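PDB 3U3G: ribonuclease H from Uncultured organism, which probably cleaves the RNA strand of RNA/DNA hybrids, as a type 1 ribonuclease H. Local coordinates for residues A19-V24 / L53-E58; E58-F63 / E109-L114. All coordinates share one frame; numbering follows the deposited sequence. Where two conformers were deposited one is given.

Contact 1: A19-V24 / L53-E58; sequences AGIGVV and LIRALE
In the RNase H fold a helix lies across one face of the central mixed sheet, and here helix 45-60 rests its 53-58 turns on strand 17-26. Ile21 and Val23, two residues apart on the strand, both start their side chains toward the helix. The CD1 methyl of Ile21 presses on the base of the Arg55 side chain, 3.5 Å from CB of Arg55. The two side chains cross at about a right angle. Ile21 has CG1 between its backbone N and carbonyl carbon (chi1 60°), and from there the extended chain carries CD1 out to the arginine.

Val23 sits under Ala56, where the backbones come closest, with the CA atoms of Val23 and Ala56 6.1 Å apart. Its CG1 meets the Ala56 CB at 3.8 Å. Its CG2 reaches the CG of Arg55 at 4.1 Å. Replacing Val23 with an alanine would probably leave a gap under Ala56 and take away the methyl that backs the arginine chain.

The axes of the two segments approach to 8.2 Å at 43°, a spacing consistent with a residue as small as Ala56 at the interface. The same alanine also touches Ile6 and Thr8 of the central strand 3-12. Arg55 contributes its aliphatic part here, while its NE forms a salt bridge with Asp59 one turn further along the helix.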
loop_
_atom_site.group_PDB
_atom_site.type_symbol
_atom_site.label_atom_id
_atom_site.label_comp_id
_atom_site.label_asym_id
_atom_site.label_seq_id
_atom_site.Cartn_x
_atom_site.Cartn_y
_atom_site.Cartn_z
ATOM N N ALA A 19 -14.826 -0.349 -3.139
ATOM C CA ALA A 19 -13.527 -0.207 -2.483
ATOM C C ALA A 19 -12.504 0.472 -3.377
ATOM O O ALA A 19 -12.609 0.440 -4.607
ATOM C CB ALA A 19 -13.016 -1.556 -2.004
ATOM N N GLY A 20 -11.487 1.039 -2.744
ATOM C CA GLY A 20 -10.484 1.812 -3.447
ATOM C C GLY A 20 -9.124 1.628 -2.822
ATOM O O GLY A 20 -9.004 1.264 -1.650
ATOM N N ILE A 21 -8.092 1.974 -3.590
ATOM C CA ILE A 21 -6.718 1.972 -3.085
ATOM C C ILE A 21 -6.049 3.296 -3.406
ATOM O O ILE A 21 -6.430 3.977 -4.373
ATOM C CB ILE A 21 -5.896 0.797 -3.650
ATOM C CG1 ILE A 21 -5.813 0.872 -5.181
ATOM C CG2 ILE A 21 -6.492 -0.533 -3.161
ATOM C CD1 ILE A 21 -4.965 -0.195 -5.790
ATOM N N GLY A 22 -5.068 3.657 -2.585
ATOM C CA GLY A 22 -4.285 4.879 -2.777
ATOM C C GLY A 22 -2.831 4.609 -2.469
ATOM O O GLY A 22 -2.508 3.916 -1.506
ATOM N N VAL A 23 -1.956 5.055 -3.361
ATOM C CA VAL A 23 -0.518 4.945 -3.185
ATOM C C VAL A 23 0.095 6.309 -3.490
ATOM O O VAL A 23 -0.202 6.917 -4.532
ATOM C CB VAL A 23 0.089 3.911 -4.160
ATOM C CG1 VAL A 23 1.595 3.804 -3.953
ATOM C CG2 VAL A 23 -0.608 2.529 -4.027
ATOM N N VAL A 24 0.937 6.799 -2.587
ATOM C CA VAL A 24 1.732 7.995 -2.836
ATOM C C VAL A 24 3.194 7.591 -2.750
ATOM O O VAL A 24 3.609 6.895 -1.806
ATOM C CB VAL A 24 1.465 9.089 -1.768
ATOM C CG1 VAL A 24 2.331 10.314 -2.027
ATOM C CG2 VAL A 24 -0.019 9.447 -1.718
ATOM N N LEU A 53 -1.092 -2.325 -1.053
ATOM C CA LEU A 53 0.309 -2.747 -1.011
ATOM C C LEU A 53 0.725 -3.485 -2.294
ATOM O O LEU A 53 1.823 -3.257 -2.811
ATOM C CB LEU A 53 0.581 -3.634 0.211
ATOM C CG LEU A 53 0.527 -2.982 1.585
ATOM C CD1 LEU A 53 0.418 -4.058 2.661
ATOM C CD2 LEU A 53 1.783 -2.151 1.782
ATOM N N ILE A 54 -0.111 -4.420 -2.747
ATOM C CA ILE A 54 0.180 -5.133 -3.989
ATOM C C ILE A 54 0.347 -4.153 -5.166
ATOM O O ILE A 54 1.290 -4.257 -5.940
ATOM C CB ILE A 54 -0.895 -6.187 -4.264
ATOM C CG1 ILE A 54 -0.808 -7.276 -3.189
ATOM C CG2 ILE A 54 -0.726 -6.777 -5.656
ATOM C CD1 ILE A 54 -1.966 -8.241 -3.206
ATOM N N ARG A 55 -0.514 -3.146 -5.223
ATOM C CA ARG A 55 -0.425 -2.122 -6.251
ATOM C C ARG A 55 0.827 -1.270 -6.109
ATOM O O ARG A 55 1.513 -1.022 -7.097
ATOM C CB ARG A 55 -1.671 -1.242 -6.254
ATOM C CG ARG A 55 -1.566 0.018 -7.114
ATOM C CD ARG A 55 -1.371 -0.261 -8.619
ATOM N NE ARG A 55 -1.371 0.987 -9.406
ATOM C CZ ARG A 55 -2.472 1.567 -9.870
ATOM N NH1 ARG A 55 -2.395 2.753 -10.463
ATOM N NH2 ARG A 55 -3.644 0.954 -9.755
ATOM N N ALA A 56 1.199 -0.916 -4.877
ATOM C CA ALA A 56 2.466 -0.197 -4.694
ATOM C C ALA A 56 3.672 -0.992 -5.178
ATOM O O ALA A 56 4.569 -0.446 -5.824
ATOM C CB ALA A 56 2.650 0.230 -3.240
ATOM N N LEU A 57 3.683 -2.295 -4.884
ATOM C CA LEU A 57 4.758 -3.165 -5.366
ATOM C C LEU A 57 4.803 -3.290 -6.893
ATOM O O LEU A 57 5.895 -3.368 -7.470
ATOM C CB LEU A 57 4.660 -4.544 -4.710
ATOM C CG LEU A 57 4.930 -4.483 -3.205
ATOM C CD1 LEU A 57 4.503 -5.809 -2.582
ATOM C CD2 LEU A 57 6.421 -4.242 -2.916
ATOM N N GLU A 58 3.640 -3.220 -7.538
ATOM C CA GLU A 58 3.561 -3.166 -8.991
ATOM C C GLU A 58 4.090 -1.837 -9.527
ATOM O O GLU A 58 4.885 -1.806 -10.478
ATOM C CB GLU A 58 2.112 -3.405 -9.422
ATOM C CG GLU A 58 1.776 -3.073 -10.865
ATOM C CD GLU A 58 1.997 -4.232 -11.809
ATOM O OE1 GLU A 58 2.754 -5.164 -11.432
ATOM O OE2 GLU A 58 1.604 -4.089 -12.999
#

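Contact 2: E58-F63 / E109-L114; sequences EDLQMF and ERVPNL
Gln61 and Arg110 mark the closest backbone approach, with 7.9 Å between their CA atoms. Segment 58-63 continues helix 45-60, with backbone angles that stay helical through Phe63. Segment 109-114 takes in the end of helix 94-110; Val111 leaves helical geometry and starts a type I beta turn to Leu114, closed by the bond from Leu114 N to Val111 O.

Arg110 reaches across with its chain extended from CG to NE. The Gln61 amide lies over one face of its guanidinium, the planes 9° apart, with CD of Gln61 3.4 Å from NE of Arg110. This is a flat stack, displaced toward the rim of the guanidinium. A bend in the glutamine chain (chi2 -135°) brings the amide there. OE1 of Gln61 is also near NE of Arg110, but at an angle too poor for a hydrogen bond.

In this RNase H fold helix 45-60 covers a face of the sheet and helix 94-110 packs against it, here near their C-terminal ends. At the guanidinium edge, Arg110 NH1 lies 3.5 Å from Glu58 N, near the plane, and makes a weak hydrogen bond to Leu57 O. OE1 of Glu58 stands 4.3 Å from NH1 of Arg110, well out of the guanidinium plane, so only charge attraction acts directly. A water bridges the pair, donating to OE1 of Glu58 at 2.6 Å and accepting from NH2 of Arg110 at 3.0 Å.

Deeper in, CD1 of Leu60 meets CG1 of Val111 at 4.1 Å, the two side chains crossing at about a right angle.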
loop_
_atom_site.group_PDB
_atom_site.type_symbol
_atom_site.label_atom_id
_atom_site.label_comp_id
_atom_site.label_asym_id
_atom_site.label_seq_id
_atom_site.Cartn_x
_atom_site.Cartn_y
_atom_site.Cartn_z
ATOM N N GLU A 58 3.640 -3.220 -7.538
ATOM C CA GLU A 58 3.561 -3.166 -8.991
ATOM C C GLU A 58 4.090 -1.837 -9.527
ATOM O O GLU A 58 4.885 -1.806 -10.478
ATOM C CB GLU A 58 2.112 -3.405 -9.422
ATOM C CG GLU A 58 1.776 -3.073 -10.865
ATOM C CD GLU A 58 1.997 -4.232 -11.809
ATOM O OE1 GLU A 58 2.754 -5.164 -11.432
ATOM O OE2 GLU A 58 1.604 -4.089 -12.999
ATOM N N ASP A 59 3.653 -0.741 -8.915
ATOM C CA ASP A 59 4.111 0.590 -9.317
ATOM C C ASP A 59 5.629 0.629 -9.288
ATOM O O ASP A 59 6.261 1.208 -10.167
ATOM C CB ASP A 59 3.578 1.637 -8.337
ATOM C CG ASP A 59 2.072 1.850 -8.455
ATOM O OD1 ASP A 59 1.498 1.643 -9.545
ATOM O OD2 ASP A 59 1.511 2.437 -7.510
ATOM N N LEU A 60 6.212 0.041 -8.247
ATOM C CA LEU A 60 7.664 0.069 -8.114
ATOM C C LEU A 60 8.392 -0.435 -9.360
ATOM O O LEU A 60 9.517 -0.005 -9.645
ATOM C CB LEU A 60 8.107 -0.728 -6.884
ATOM C CG LEU A 60 7.926 -0.006 -5.554
ATOM C CD1 LEU A 60 8.368 -0.905 -4.405
ATOM C CD2 LEU A 60 8.738 1.291 -5.578
ATOM N N GLN A 61 7.840 -1.442 -10.041
ATOM C CA GLN A 61 8.504 -1.976 -11.223
ATOM C C GLN A 61 8.743 -0.922 -12.293
ATOM O O GLN A 61 9.648 -1.047 -13.111
ATOM C CB GLN A 61 7.719 -3.131 -11.821
ATOM C CG GLN A 61 7.464 -4.268 -10.850
ATOM C CD GLN A 61 7.727 -5.625 -11.472
ATOM O OE1 GLN A 61 8.856 -6.111 -11.477
ATOM N NE2 GLN A 61 6.711 -6.178 -12.121
ATOM N N MET A 62 7.949 0.144 -12.276
ATOM C CA MET A 62 8.089 1.159 -13.302
ATOM C C MET A 62 9.338 2.029 -13.164
ATOM O O MET A 62 9.741 2.678 -14.126
ATOM C CB MET A 62 6.831 2.007 -13.377
ATOM C CG MET A 62 5.592 1.188 -13.715
ATOM S SD MET A 62 5.593 0.515 -15.395
ATOM C CE MET A 62 4.940 1.945 -16.268
ATOM N N PHE A 63 9.995 1.957 -12.006
ATOM C CA PHE A 63 11.278 2.638 -11.810
ATOM C C PHE A 63 12.392 1.945 -12.565
ATOM O O PHE A 63 13.470 2.515 -12.732
ATOM C CB PHE A 63 11.621 2.742 -10.317
ATOM C CG PHE A 63 10.818 3.778 -9.583
ATOM C CD1 PHE A 63 11.135 5.127 -9.699
ATOM C CD2 PHE A 63 9.793 3.404 -8.723
ATOM C CE1 PHE A 63 10.418 6.089 -8.999
ATOM C CE2 PHE A 63 9.100 4.350 -7.982
ATOM C CZ PHE A 63 9.396 5.707 -8.139
ATOM N N GLU A 109 11.271 -10.840 -3.777
ATOM C CA GLU A 109 11.771 -10.930 -5.127
ATOM C C GLU A 109 12.168 -9.574 -5.665
ATOM O O GLU A 109 13.162 -9.479 -6.273
ATOM C CB GLU A 109 10.705 -11.579 -6.015
ATOM C CG GLU A 109 10.929 -11.427 -7.516
ATOM C CD GLU A 109 9.955 -12.202 -8.300
ATOM O OE1 GLU A 109 8.898 -11.672 -8.627
ATOM O OE2 GLU A 109 10.247 -13.379 -8.473
ATOM N N ARG A 110 11.339 -8.559 -5.490
ATOM C CA ARG A 110 11.552 -7.249 -6.134
ATOM C C ARG A 110 12.348 -6.272 -5.272
ATOM O O ARG A 110 13.019 -5.432 -5.775
ATOM C CB ARG A 110 10.216 -6.569 -6.454
ATOM C CG ARG A 110 9.403 -7.239 -7.501
ATOM C CD ARG A 110 8.170 -6.403 -7.918
ATOM N NE ARG A 110 7.333 -7.315 -8.574
ATOM C CZ ARG A 110 6.040 -7.212 -8.693
ATOM N NH1 ARG A 110 5.402 -6.161 -8.251
ATOM N NH2 ARG A 110 5.361 -8.201 -9.221
ATOM N N VAL A 111 12.125 -6.335 -3.965
ATOM C CA VAL A 111 12.631 -5.301 -3.047
ATOM C C VAL A 111 12.941 -5.885 -1.668
ATOM O O VAL A 111 12.316 -5.561 -0.742
ATOM C CB VAL A 111 11.685 -4.066 -2.897
ATOM C CG1 VAL A 111 11.843 -3.111 -3.917
ATOM C CG2 VAL A 111 10.294 -4.476 -2.892
ATOM N N PRO A 112 13.916 -6.775 -1.580
ATOM C CA PRO A 112 14.072 -7.540 -0.343
ATOM C C PRO A 112 14.521 -6.691 0.852
ATOM O O PRO A 112 14.340 -7.104 2.003
ATOM C CB PRO A 112 15.158 -8.570 -0.700
ATOM C CG PRO A 112 15.827 -8.015 -1.915
ATOM C CD PRO A 112 14.732 -7.328 -2.670
ATOM N N ASN A 113 14.954 -5.464 0.596
ATOM C CA ASN A 113 15.306 -4.580 1.703
ATOM C C ASN A 113 14.250 -3.538 2.033
ATOM O O ASN A 113 14.484 -2.658 2.854
ATOM C CB ASN A 113 16.651 -3.914 1.445
ATOM C CG ASN A 113 17.765 -4.920 1.271
ATOM O OD1 ASN A 113 17.878 -5.878 2.045
ATOM N ND2 ASN A 113 18.488 -4.803 0.164
ATOM N N LEU A 114 13.073 -3.668 1.432
ATOM C CA LEU A 114 11.907 -2.871 1.812
ATOM C C LEU A 114 11.716 -2.894 3.318
ATOM O O LEU A 114 11.722 -3.973 3.920
ATOM C CB LEU A 114 10.653 -3.443 1.147
ATOM C CG LEU A 114 9.333 -2.732 1.449
ATOM C CD1 LEU A 114 9.389 -1.315 0.894
ATOM C CD2 LEU A 114 8.171 -3.505 0.861
HETATM O O HOH W 1 2.775 -7.636 -10.544
#

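After strand 3-12 come strand 17-26, strand 32-41 and then helix 45-60. Contact 1 closes the loop of 28 residues that includes strand 32-41, laying the helix on the sheet. Contact 2 opens as contact 1 ends, at the shared Glu58. It spans a longer loop of 45 residues, with strand 71-76, helix 79-85 and most of helix 94-110 inside it, and ties the end of helix 45-60 to that of helix 94-110. The two loops run in series, neither nested nor crossed. The contact centres are 13 Å apart. Leu57, within segment 53-58, packs its CD2 on CG2 of Val111, so helix 45-60 joins the sheet to the end of helix 94-110 and the turn after it.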